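Local coordinates for protein peptidase M3B, oligoendopeptidase F (Enterococcus faecium, PDB 2QR4) that probably acts as a zinc-dependent metallopeptidase of the M3 family that cleaves short peptides, as its relatives among the oligoendopeptidases F do, at residues A72-A77 against S149-A154; L80-S85 against A142-D147; L306-P311 against T408-E413; K310-E315 against E525-Y530. All coordinates share one frame; numbering follows the deposited sequence.

Contact 1 of 4, residues A72-A77 against S149-A154; sequences ALYARA and SSDTFA
Y74 on helix 68-87 reaches across to D151 on helix 143-160, and these two residues make the whole contact. Their CA atoms are 10.2 Å apart, so the backbones stay well separated and the span is covered by the length of the phenol. Chi1 of 177° swings the Y74 ring off its helix, opposite the backbone N, and presents its hydroxyl end to the carboxylate. D151 needs only its short side chain, whose first bond, from CA to CB, already heads for the other helix. Y74 OH donates to D151 OD1 at 3.0 Å, arriving on the syn side of that oxygen but 25° out of the carboxylate plane. The second oxygen is further off, with D151 OD2 at 3.5 Å from Y74 OH. The carboxylate stands almost square to the ring, the two planes being 88° apart. It sits at the ring's edge, where D151 OD1 also lies 3.5 Å from Y74 CE2, so the acid meets the electropositive rim of the phenol as well as its hydroxyl.

Around the pair, H58 meets the Y74 ring at a steep angle and N61 of helix 33-63 also touches it. The second subunit is close by: its P458 packs on A72, A75 and R76, while T152 OG1 bonds to S213 OG of that subunit. The contact therefore ties helix 68-87 to helix 143-160 beside the second subunit. Chemically, the buried phenol has an acceptor for its O-H, and accepting that hydrogen bond would probably help keep D151 ionised.

Contact 2 of 4, residues L80-S85 against A142-D147; sequences LFSKVS and AGEIFD
S82 meets the end of E144, with its hydroxyl OG 3.2 Å from the carboxylate oxygen OE1. The serine points from helix 68-87 at the start of helix 143-160, whereas E144 leaves its backbone in another direction and brings only its far end over. Its chain runs extended beyond CG (chi2 -171°), which carries the carboxylate across to the serine helix; on the way E144 CG passes 4.0 Å from S82 OG. The backbones are nearest at S82 and G143, whose CA atoms are 6.4 Å apart, and the glycine, having no side chain, lets the helices come this near there.

S82 OG lies between its own backbone N and carbonyl carbon (chi1 47°), a rotamer that turns it back along the helix, where it bonds to the carbonyl oxygens of S79 and S78. E144 also rests against S78 and S79, a turn back on the same helix. The other carboxylate oxygen, OE2, has a long, weak ion pair with K220 of the second subunit, and A142 and I145 pack on F224 and K220 of that subunit.

This is a small surface contact joining two helices of the N-terminal half next to the dimer interface. Since the serine hydroxyl is engaged with its own helix, the pairing with E144 is probably a modest polar one, and K220 of the second subunit, at long range, probably offsets the glutamate charge only in part.

Contact 3 of 4, residues L306-P311 against T408-E413; sequences LEALKP and TEYLLE
Y410 lies with one ring face against A308, a CH-pi contact that joins helix 302-308 to helix 394-414 in the mostly helical M3 peptidase fold. A308 CA stands 4.0 Å from the ring centroid and 22° off the ring normal, over the face but displaced toward the rim. The alanine methyl continues the same packing at the root of the ring, A308 CB being 3.5 Å from Y410 CD2. The backbones are close here, the CA atoms of A308 and Y410 being 5.5 Å apart. CG of the tyrosine is anti to its backbone N (chi1 174°), which sends the ring along helix 302-308 from A308 toward E307.

E307 receives the far end. Its chain is stretched out, and its carboxylate plane makes 43° with the ring, so acid and phenol are neither coplanar nor perpendicular. The aliphatic part accompanies the hydroxyl, with E307 CG 3.6 Å from Y410 OH.

L306 and L309 pack on M371 of helix 361-379. That methionine belongs to the HEMGH sequence, an example of the HEXXH zinc-binding motif of M3 peptidases, so L306 and L309 probably pack against the helix that carries metal ligands. T408 and L411 reach F365 of the same helix, while E409 makes a salt bridge to R569 of helix 557-579. Y410 thus bridges two helices that both lean on helix 361-379, and its phenol ends in a weak hydrogen bond, Y410 OH donating to E307 OE1 at 2.7 Å.

Contact 4 of 4, residues K310-E315 against E525-Y530; sequences KPMGEE and EALENY
A Met-aromatic contact between M312 and Y530 anchors the 3-10 turn 310-312, which leads to helix 313-318, to the first turns of helix 526-536. M312 is selenomethionine in this crystal, and its SE lies 5.2 Å from the centroid of the Y530 ring, 41° off the ring normal, an oblique approach. The methyl does the closer touching: M312 CE is 3.6 Å from Y530 CD2 and nearly as near to CE2, at one side of the ring. The chain is bent at chi2 (-54°) and again at chi3, which folds the methyl round toward helix 526-536 although the side chain starts off in another direction.

L527, one turn earlier than Y530, meets the backbone instead. Its CD1 sits 3.3 Å from P311 O and 3.4 Å from M312 O, a methyl lodged against two successive carbonyls. The same CD1 is 4.1 Å from M312 CE, so the leucine and the selenomethionine close up beside each other. The turn that offers those carbonyls is drawn tight by G313 N donating to K310 O, at 2.7 Å.

Behind the contact, Y530 lies on L515 and I519 of helix 503-520, where L527 shares I519. M312 touches I406 and Y530 reaches A399 and T402, all on helix 394-414, so Y530 sits between helices 394-414 and 503-520, with M312 closing in from the 3-10 turn.

Overall arrangement
The four contacts form two pairs on opposite sides of the chain's centre. Contacts 1 and 2, with centres 11 Å apart, both join helix 68-87 to helix 143-160, contact 2 lying within the chain segment that contact 1 spans, and both touch the second subunit. Contacts 3 and 4 come later and start from the same part of the chain, sharing K310 and P311; their centres are 14 Å apart. From there contact 3 reaches helix 394-414 and contact 4 helix 526-536. Centres of the two pairs are 45 to 49 Å apart. One pair thus ties two helices of the N-terminal part beside the second subunit, the other the periphery of the M3 peptidase region.

Contact 1 of 4, residues A72-A77 against S149-A154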
loop_
_atom_site.group_PDB
_atom_site.type_symbol
_atom_site.label_atom_id
_atom_site.label_comp_id
_atom_site.label_asym_id
_atom_site.label_seq_id
_atom_site.Cartn_x
_atom_site.Cartn_y
_atom_site.Cartn_z
ATOM N N ALA A 72 2.527 12.603 11.674
ATOM C CA ALA A 72 1.217 13.046 12.156
ATOM C C ALA A 72 0.670 14.215 11.357
ATOM O O ALA A 72 -0.511 14.239 11.005
ATOM C CB ALA A 72 1.299 13.425 13.623
ATOM N N LEU A 73 1.538 15.184 11.076
ATOM C CA LEU A 73 1.156 16.380 10.335
ATOM C C LEU A 73 0.707 15.984 8.933
ATOM O O LEU A 73 -0.343 16.421 8.453
ATOM C CB LEU A 73 2.336 17.339 10.269
ATOM C CG LEU A 73 2.104 18.836 10.438
ATOM C CD1 LEU A 73 1.624 19.461 9.141
ATOM C CD2 LEU A 73 1.123 19.093 11.560
ATOM N N TYR A 74 1.491 15.116 8.297
ATOM C CA TYR A 74 1.210 14.668 6.938
ATOM C C TYR A 74 -0.102 13.871 6.860
ATOM O O TYR A 74 -0.897 14.046 5.942
ATOM C CB TYR A 74 2.396 13.863 6.394
ATOM C CG TYR A 74 2.180 13.285 5.015
ATOM C CD1 TYR A 74 1.726 14.081 3.964
ATOM C CD2 TYR A 74 2.449 11.944 4.753
ATOM C CE1 TYR A 74 1.513 13.549 2.699
ATOM C CE2 TYR A 74 2.245 11.405 3.490
ATOM C CZ TYR A 74 1.777 12.208 2.469
ATOM O OH TYR A 74 1.590 11.674 1.219
ATOM N N ALA A 75 -0.330 13.007 7.836
ATOM C CA ALA A 75 -1.589 12.284 7.928
ATOM C C ALA A 75 -2.774 13.242 8.101
ATOM O O ALA A 75 -3.759 13.140 7.388
ATOM C CB ALA A 75 -1.529 11.288 9.082
ATOM N N ARG A 76 -2.681 14.190 9.032
ATOM C CA ARG A 76 -3.786 15.136 9.206
ATOM C C ARG A 76 -4.031 15.918 7.918
ATOM O O ARG A 76 -5.178 16.164 7.547
ATOM C CB ARG A 76 -3.558 16.079 10.403
ATOM C CG ARG A 76 -3.579 15.361 11.742
ATOM C CD ARG A 76 -3.566 16.301 12.938
ATOM N NE ARG A 76 -4.256 15.700 14.088
ATOM C CZ ARG A 76 -3.659 15.136 15.145
ATOM N NH1 ARG A 76 -4.404 14.623 16.122
ATOM N NH2 ARG A 76 -2.328 15.081 15.239
ATOM N N ALA A 77 -2.962 16.269 7.209
ATOM C CA ALA A 77 -3.105 17.043 5.971
ATOM C C ALA A 77 -3.671 16.213 4.835
ATOM O O ALA A 77 -4.398 16.737 3.987
ATOM C CB ALA A 77 -1.780 17.702 5.560
ATOM N N SER A 149 0.537 3.313 -0.994
ATOM C CA SER A 149 1.736 2.509 -1.229
ATOM C C SER A 149 2.994 3.342 -1.561
ATOM O O SER A 149 4.098 2.867 -1.349
ATOM C CB SER A 149 1.481 1.440 -2.290
ATOM O OG SER A 149 1.517 2.001 -3.597
ATOM N N SER A 150 2.827 4.565 -2.071
ATOM C CA SER A 150 3.937 5.530 -2.179
ATOM C C SER A 150 4.460 5.908 -0.808
ATOM O O SER A 150 5.661 6.053 -0.616
ATOM C CB SER A 150 3.502 6.826 -2.883
ATOM O OG SER A 150 2.988 6.547 -4.164
ATOM N N ASP A 151 3.546 6.100 0.139
ATOM C CA ASP A 151 3.909 6.415 1.524
ATOM C C ASP A 151 4.626 5.241 2.189
ATOM O O ASP A 151 5.618 5.424 2.895
ATOM C CB ASP A 151 2.666 6.834 2.301
ATOM C CG ASP A 151 2.003 8.106 1.711
ATOM O OD1 ASP A 151 2.719 8.942 1.118
ATOM O OD2 ASP A 151 0.769 8.279 1.831
ATOM N N THR A 152 4.152 4.030 1.928
ATOM C CA THR A 152 4.768 2.842 2.498
ATOM C C THR A 152 6.181 2.709 1.954
ATOM O O THR A 152 7.115 2.410 2.697
ATOM C CB THR A 152 3.948 1.595 2.158
ATOM O OG1 THR A 152 2.599 1.815 2.581
ATOM C CG2 THR A 152 4.499 0.352 2.847
ATOM N N PHE A 153 6.335 2.972 0.659
ATOM C CA PHE A 153 7.645 2.939 0.041
ATOM C C PHE A 153 8.587 3.937 0.701
ATOM O O PHE A 153 9.695 3.597 1.102
ATOM C CB PHE A 153 7.563 3.260 -1.440
ATOM C CG PHE A 153 8.886 3.603 -2.026
ATOM C CD1 PHE A 153 9.768 2.598 -2.403
ATOM C CD2 PHE A 153 9.268 4.926 -2.182
ATOM C CE1 PHE A 153 11.011 2.899 -2.930
ATOM C CE2 PHE A 153 10.514 5.244 -2.718
ATOM C CZ PHE A 153 11.389 4.221 -3.083
ATOM N N ALA A 154 8.128 5.174 0.799
ATOM C CA ALA A 154 8.916 6.277 1.351
ATOM C C ALA A 154 9.428 5.938 2.749
ATOM O O ALA A 154 10.575 6.194 3.090
ATOM C CB ALA A 154 8.053 7.582 1.384
#

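Contact 2 of 4, residues L80-S85 against A142-D147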
loop_
_atom_site.group_PDB
_atom_site.type_symbol
_atom_site.label_atom_id
_atom_site.label_comp_id
_atom_site.label_asym_id
_atom_site.label_seq_id
_atom_site.Cartn_x
_atom_site.Cartn_y
_atom_site.Cartn_z
ATOM N N LEU A 80 -7.501 15.991 5.444
ATOM C CA LEU A 80 -8.098 17.286 5.090
ATOM C C LEU A 80 -8.229 17.387 3.580
ATOM O O LEU A 80 -9.268 17.792 3.074
ATOM C CB LEU A 80 -7.202 18.435 5.559
ATOM C CG LEU A 80 -7.741 19.783 6.067
ATOM C CD1 LEU A 80 -6.864 20.877 5.536
ATOM C CD2 LEU A 80 -9.188 20.044 5.714
ATOM N N PHE A 81 -7.167 17.014 2.869
ATOM C CA PHE A 81 -7.147 17.103 1.410
ATOM C C PHE A 81 -8.243 16.251 0.776
ATOM O O PHE A 81 -9.012 16.739 -0.054
ATOM C CB PHE A 81 -5.787 16.695 0.859
ATOM C CG PHE A 81 -5.560 17.121 -0.557
ATOM C CD1 PHE A 81 -5.803 18.433 -0.949
ATOM C CD2 PHE A 81 -5.102 16.221 -1.499
ATOM C CE1 PHE A 81 -5.592 18.836 -2.262
ATOM C CE2 PHE A 81 -4.883 16.619 -2.816
ATOM C CZ PHE A 81 -5.124 17.925 -3.196
ATOM N N SER A 82 -8.322 14.986 1.173
ATOM C CA SER A 82 -9.391 14.114 0.673
ATOM C C SER A 82 -10.768 14.623 1.074
ATOM O O SER A 82 -11.701 14.564 0.285
ATOM C CB SER A 82 -9.202 12.648 1.102
ATOM O OG SER A 82 -8.898 12.549 2.478
ATOM N N LYS A 83 -10.888 15.159 2.281
ATOM C CA LYS A 83 -12.166 15.679 2.719
ATOM C C LYS A 83 -12.597 16.854 1.829
ATOM O O LYS A 83 -13.748 16.919 1.387
ATOM C CB LYS A 83 -12.115 16.111 4.180
ATOM C CG LYS A 83 -13.461 16.626 4.671
ATOM C CD LYS A 83 -13.504 16.846 6.175
ATOM C CE LYS A 83 -12.970 18.217 6.556
ATOM N NZ LYS A 83 -13.052 18.444 8.022
ATOM N N VAL A 84 -11.660 17.763 1.563
ATOM C CA VAL A 84 -11.897 18.912 0.696
ATOM C C VAL A 84 -12.154 18.495 -0.756
ATOM O O VAL A 84 -13.102 18.961 -1.382
ATOM C CB VAL A 84 -10.704 19.908 0.754
ATOM C CG1 VAL A 84 -10.788 20.913 -0.377
ATOM C CG2 VAL A 84 -10.682 20.625 2.088
ATOM N N SER A 85 -11.308 17.619 -1.283
ATOM C CA SER A 85 -11.456 17.122 -2.645
ATOM C C SER A 85 -12.802 16.462 -2.818
ATOM O O SER A 85 -13.477 16.668 -3.821
ATOM C CB SER A 85 -10.363 16.111 -2.975
ATOM O OG SER A 85 -9.101 16.743 -3.040
ATOM N N ALA A 142 -11.358 8.278 -1.988
ATOM C CA ALA A 142 -10.517 7.089 -1.895
ATOM C C ALA A 142 -9.057 7.422 -2.151
ATOM O O ALA A 142 -8.208 6.536 -2.112
ATOM C CB ALA A 142 -10.967 6.051 -2.889
ATOM N N GLY A 143 -8.779 8.700 -2.411
ATOM C CA GLY A 143 -7.452 9.149 -2.842
ATOM C C GLY A 143 -6.304 8.721 -1.936
ATOM O O GLY A 143 -5.228 8.346 -2.415
ATOM N N GLU A 144 -6.534 8.777 -0.627
ATOM C CA GLU A 144 -5.552 8.318 0.341
ATOM C C GLU A 144 -5.214 6.848 0.123
ATOM O O GLU A 144 -4.044 6.464 0.122
ATOM C CB GLU A 144 -6.072 8.528 1.757
ATOM C CG GLU A 144 -5.901 9.929 2.260
ATOM C CD GLU A 144 -6.213 10.060 3.727
ATOM O OE1 GLU A 144 -7.413 10.157 4.069
ATOM O OE2 GLU A 144 -5.259 10.080 4.537
ATOM N N ILE A 145 -6.239 6.026 -0.063
ATOM C CA ILE A 145 -6.012 4.626 -0.365
ATOM C C ILE A 145 -5.148 4.482 -1.628
ATOM O O ILE A 145 -4.144 3.783 -1.609
ATOM C CB ILE A 145 -7.331 3.864 -0.530
ATOM C CG1 ILE A 145 -8.278 4.160 0.633
ATOM C CG2 ILE A 145 -7.075 2.395 -0.666
ATOM C CD1 ILE A 145 -7.656 4.059 1.990
ATOM N N PHE A 146 -5.491 5.175 -2.712
ATOM C CA PHE A 146 -4.659 5.072 -3.937
ATOM C C PHE A 146 -3.197 5.464 -3.741
ATOM O O PHE A 146 -2.305 4.840 -4.308
ATOM C CB PHE A 146 -5.259 5.859 -5.102
ATOM C CG PHE A 146 -6.497 5.243 -5.646
ATOM C CD1 PHE A 146 -7.735 5.697 -5.258
ATOM C CD2 PHE A 146 -6.421 4.181 -6.519
ATOM C CE1 PHE A 146 -8.883 5.105 -5.739
ATOM C CE2 PHE A 146 -7.570 3.585 -7.001
ATOM C CZ PHE A 146 -8.800 4.043 -6.607
ATOM N N ASP A 147 -2.952 6.485 -2.925
ATOM C CA ASP A 147 -1.599 6.970 -2.721
ATOM C C ASP A 147 -0.843 6.226 -1.614
ATOM O O ASP A 147 0.343 6.470 -1.421
ATOM C CB ASP A 147 -1.614 8.481 -2.420
ATOM C CG ASP A 147 -2.152 9.309 -3.588
ATOM O OD1 ASP A 147 -2.300 8.753 -4.698
ATOM O OD2 ASP A 147 -2.435 10.515 -3.397
#

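Contact 3 of 4, residues L306-P311 against T408-E413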
loop_
_atom_site.group_PDB
_atom_site.type_symbol
_atom_site.label_atom_id
_atom_site.label_comp_id
_atom_site.label_asym_id
_atom_site.label_seq_id
_atom_site.Cartn_x
_atom_site.Cartn_y
_atom_site.Cartn_z
ATOM N N LEU A 306 29.801 36.282 -17.866
ATOM C CA LEU A 306 29.156 37.298 -18.691
ATOM C C LEU A 306 29.672 37.234 -20.121
ATOM O O LEU A 306 28.988 37.643 -21.062
ATOM C CB LEU A 306 29.380 38.710 -18.123
ATOM C CG LEU A 306 28.960 39.040 -16.686
ATOM C CD1 LEU A 306 29.092 40.535 -16.450
ATOM C CD2 LEU A 306 27.544 38.573 -16.383
ATOM N N GLU A 307 30.887 36.725 -20.281
ATOM C CA GLU A 307 31.489 36.680 -21.594
ATOM C C GLU A 307 30.885 35.537 -22.390
ATOM O O GLU A 307 30.549 35.700 -23.563
ATOM C CB GLU A 307 33.002 36.539 -21.497
ATOM C CG GLU A 307 33.717 37.081 -22.714
ATOM C CD GLU A 307 35.214 37.108 -22.538
ATOM O OE1 GLU A 307 35.726 36.298 -21.731
ATOM O OE2 GLU A 307 35.878 37.935 -23.203
ATOM N N ALA A 308 30.739 34.386 -21.741
ATOM C CA ALA A 308 30.143 33.219 -22.378
ATOM C C ALA A 308 28.690 33.473 -22.785
ATOM O O ALA A 308 28.269 33.099 -23.876
ATOM C CB ALA A 308 30.240 32.012 -21.460
ATOM N N LEU A 309 27.935 34.127 -21.907
ATOM C CA LEU A 309 26.519 34.397 -22.145
ATOM C C LEU A 309 26.255 35.513 -23.160
ATOM O O LEU A 309 25.108 35.776 -23.499
ATOM C CB LEU A 309 25.815 34.719 -20.824
ATOM C CG LEU A 309 25.321 33.550 -19.970
ATOM C CD1 LEU A 309 25.985 32.243 -20.351
ATOM C CD2 LEU A 309 25.525 33.856 -18.495
ATOM N N LYS A 310 27.303 36.154 -23.660
ATOM C CA LYS A 310 27.125 37.249 -24.618
ATOM C C LYS A 310 26.152 36.939 -25.776
ATOM O O LYS A 310 25.328 37.788 -26.124
ATOM C CB LYS A 310 28.476 37.745 -25.150
ATOM C CG LYS A 310 28.414 39.122 -25.805
ATOM C CD LYS A 310 29.807 39.667 -26.096
ATOM C CE LYS A 310 30.652 39.749 -24.825
ATOM N NZ LYS A 310 32.051 40.198 -25.092
ATOM N N PRO A 311 26.246 35.732 -26.378
ATOM C CA PRO A 311 25.312 35.345 -27.446
ATOM C C PRO A 311 23.842 35.502 -27.047
ATOM O O PRO A 311 22.970 35.549 -27.914
ATOM C CB PRO A 311 25.635 33.863 -27.673
ATOM C CG PRO A 311 27.050 33.721 -27.271
ATOM C CD PRO A 311 27.239 34.672 -26.118
ATOM N N THR A 408 29.531 25.711 -22.051
ATOM C CA THR A 408 30.322 24.605 -22.593
ATOM C C THR A 408 30.889 24.934 -23.970
ATOM O O THR A 408 32.083 24.785 -24.212
ATOM C CB THR A 408 29.505 23.333 -22.722
ATOM O OG1 THR A 408 29.073 22.917 -21.421
ATOM C CG2 THR A 408 30.346 22.237 -23.376
ATOM N N GLU A 409 30.030 25.384 -24.875
ATOM C CA GLU A 409 30.489 25.740 -26.203
ATOM C C GLU A 409 31.538 26.829 -26.116
ATOM O O GLU A 409 32.566 26.764 -26.794
ATOM C CB GLU A 409 29.326 26.200 -27.090
ATOM C CG GLU A 409 29.748 26.635 -28.501
ATOM C CD GLU A 409 30.382 25.496 -29.294
ATOM O OE1 GLU A 409 30.035 24.328 -29.041
ATOM O OE2 GLU A 409 31.227 25.762 -30.170
ATOM N N TYR A 410 31.283 27.842 -25.292
ATOM C CA TYR A 410 32.236 28.951 -25.179
ATOM C C TYR A 410 33.626 28.463 -24.746
ATOM O O TYR A 410 34.636 28.907 -25.290
ATOM C CB TYR A 410 31.727 30.036 -24.221
ATOM C CG TYR A 410 32.744 31.116 -23.972
ATOM C CD1 TYR A 410 33.052 32.037 -24.957
ATOM C CD2 TYR A 410 33.415 31.203 -22.761
ATOM C CE1 TYR A 410 33.990 33.014 -24.743
ATOM C CE2 TYR A 410 34.353 32.171 -22.542
ATOM C CZ TYR A 410 34.643 33.076 -23.538
ATOM O OH TYR A 410 35.585 34.066 -23.328
ATOM N N LEU A 411 33.665 27.561 -23.768
ATOM C CA LEU A 411 34.918 27.004 -23.258
ATOM C C LEU A 411 35.655 26.251 -24.369
ATOM O O LEU A 411 36.852 26.433 -24.564
ATOM C CB LEU A 411 34.653 26.069 -22.051
ATOM C CG LEU A 411 34.239 26.732 -20.723
ATOM C CD1 LEU A 411 33.874 25.716 -19.641
ATOM C CD2 LEU A 411 35.313 27.686 -20.203
ATOM N N LEU A 412 34.920 25.415 -25.096
ATOM C CA LEU A 412 35.466 24.605 -26.189
ATOM C C LEU A 412 35.948 25.450 -27.361
ATOM O O LEU A 412 36.739 24.985 -28.188
ATOM C CB LEU A 412 34.421 23.594 -26.670
ATOM C CG LEU A 412 34.362 22.156 -26.099
ATOM C CD1 LEU A 412 35.109 21.939 -24.801
ATOM C CD2 LEU A 412 32.943 21.629 -26.003
ATOM N N GLU A 413 35.481 26.694 -27.445
ATOM C CA GLU A 413 35.983 27.577 -28.496
ATOM C C GLU A 413 37.156 28.428 -28.022
ATOM O O GLU A 413 37.765 29.116 -28.824
ATOM C CB GLU A 413 34.882 28.476 -29.071
ATOM C CG GLU A 413 33.666 27.723 -29.595
ATOM C CD GLU A 413 32.595 28.650 -30.180
ATOM O OE1 GLU A 413 31.551 28.151 -30.653
ATOM O OE2 GLU A 413 32.794 29.879 -30.173
#

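Contact 4 of 4, residues K310-E315 against E525-Y530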
loop_
_atom_site.group_PDB
_atom_site.type_symbol
_atom_site.label_atom_id
_atom_site.label_comp_id
_atom_site.label_asym_id
_atom_site.label_seq_id
_atom_site.Cartn_x
_atom_site.Cartn_y
_atom_site.Cartn_z
ATOM N N LYS A 310 27.303 36.154 -23.660
ATOM C CA LYS A 310 27.125 37.249 -24.618
ATOM C C LYS A 310 26.152 36.939 -25.776
ATOM O O LYS A 310 25.328 37.788 -26.124
ATOM C CB LYS A 310 28.476 37.745 -25.150
ATOM C CG LYS A 310 28.414 39.122 -25.805
ATOM C CD LYS A 310 29.807 39.667 -26.096
ATOM C CE LYS A 310 30.652 39.749 -24.825
ATOM N NZ LYS A 310 32.051 40.198 -25.092
ATOM N N PRO A 311 26.246 35.732 -26.378
ATOM C CA PRO A 311 25.312 35.345 -27.446
ATOM C C PRO A 311 23.842 35.502 -27.047
ATOM O O PRO A 311 22.970 35.549 -27.914
ATOM C CB PRO A 311 25.635 33.863 -27.673
ATOM C CG PRO A 311 27.050 33.721 -27.271
ATOM C CD PRO A 311 27.239 34.672 -26.118
HETATM N N MSE A 312 23.580 35.576 -25.745
HETATM C CA MSE A 312 22.244 35.864 -25.236
HETATM C C MSE A 312 21.773 37.270 -25.597
HETATM O O MSE A 312 20.575 37.538 -25.612
HETATM C CB MSE A 312 22.203 35.694 -23.717
HETATM C CG MSE A 312 22.418 34.275 -23.218
HETATM SE SE MSE A 312 21.199 32.991 -24.031
HETATM C CE MSE A 312 19.619 34.123 -24.223
ATOM N N GLY A 313 22.716 38.169 -25.865
ATOM C CA GLY A 313 22.390 39.507 -26.357
ATOM C C GLY A 313 22.166 40.565 -25.290
ATOM O O GLY A 313 22.118 40.257 -24.098
ATOM N N GLU A 314 22.012 41.815 -25.736
ATOM C CA GLU A 314 21.866 42.976 -24.846
ATOM C C GLU A 314 20.749 42.837 -23.809
ATOM O O GLU A 314 21.014 42.893 -22.604
ATOM C CB GLU A 314 21.680 44.268 -25.655
ATOM C CG GLU A 314 22.973 45.025 -25.964
ATOM N N GLU A 315 19.508 42.667 -24.267
ATOM C CA GLU A 315 18.381 42.494 -23.351
ATOM C C GLU A 315 18.705 41.529 -22.204
ATOM O O GLU A 315 18.655 41.914 -21.030
ATOM C CB GLU A 315 17.130 42.014 -24.096
ATOM C CG GLU A 315 16.134 43.113 -24.439
ATOM C CD GLU A 315 14.688 42.627 -24.391
ATOM O OE1 GLU A 315 13.916 42.927 -25.327
ATOM O OE2 GLU A 315 14.319 41.944 -23.413
ATOM N N GLU A 525 15.817 34.127 -36.217
ATOM C CA GLU A 525 14.879 34.544 -35.182
ATOM C C GLU A 525 15.064 33.779 -33.869
ATOM O O GLU A 525 14.157 33.727 -33.041
ATOM C CB GLU A 525 13.437 34.429 -35.692
ATOM N N ALA A 526 16.255 33.214 -33.675
ATOM C CA ALA A 526 16.545 32.345 -32.525
ATOM C C ALA A 526 16.483 33.057 -31.176
ATOM O O ALA A 526 15.774 32.616 -30.267
ATOM C CB ALA A 526 17.897 31.688 -32.697
ATOM N N LEU A 527 17.241 34.143 -31.050
ATOM C CA LEU A 527 17.256 34.949 -29.829
ATOM C C LEU A 527 15.868 35.441 -29.442
ATOM O O LEU A 527 15.394 35.186 -28.335
ATOM C CB LEU A 527 18.200 36.145 -29.985
ATOM C CG LEU A 527 19.649 35.960 -29.527
ATOM C CD1 LEU A 527 19.678 35.399 -28.108
ATOM C CD2 LEU A 527 20.449 35.074 -30.489
ATOM N N GLU A 528 15.228 36.151 -30.365
ATOM C CA GLU A 528 13.906 36.726 -30.130
ATOM C C GLU A 528 12.932 35.676 -29.602
ATOM O O GLU A 528 12.215 35.917 -28.632
ATOM C CB GLU A 528 13.373 37.369 -31.418
ATOM C CG GLU A 528 11.997 38.030 -31.303
ATOM C CD GLU A 528 11.493 38.562 -32.646
ATOM O OE1 GLU A 528 11.898 38.011 -33.697
ATOM O OE2 GLU A 528 10.695 39.527 -32.655
ATOM N N ASN A 529 12.929 34.507 -30.235
ATOM C CA ASN A 529 12.034 33.418 -29.849
ATOM C C ASN A 529 12.355 32.799 -28.481
ATOM O O ASN A 529 11.447 32.413 -27.738
ATOM C CB ASN A 529 12.014 32.335 -30.929
ATOM C CG ASN A 529 11.308 32.782 -32.194
ATOM O OD1 ASN A 529 10.824 33.913 -32.293
ATOM N ND2 ASN A 529 11.244 31.893 -33.173
ATOM N N TYR A 530 13.642 32.693 -28.161
ATOM C CA TYR A 530 14.051 32.219 -26.845
ATOM C C TYR A 530 13.610 33.198 -25.761
ATOM O O TYR A 530 13.105 32.787 -24.717
ATOM C CB TYR A 530 15.565 32.018 -26.782
ATOM C CG TYR A 530 16.052 31.428 -25.476
ATOM C CD1 TYR A 530 15.961 30.065 -25.238
ATOM C CD2 TYR A 530 16.608 32.232 -24.480
ATOM C CE1 TYR A 530 16.405 29.511 -24.044
ATOM C CE2 TYR A 530 17.059 31.684 -23.275
ATOM C CZ TYR A 530 16.951 30.322 -23.070
ATOM O OH TYR A 530 17.385 29.749 -21.896
#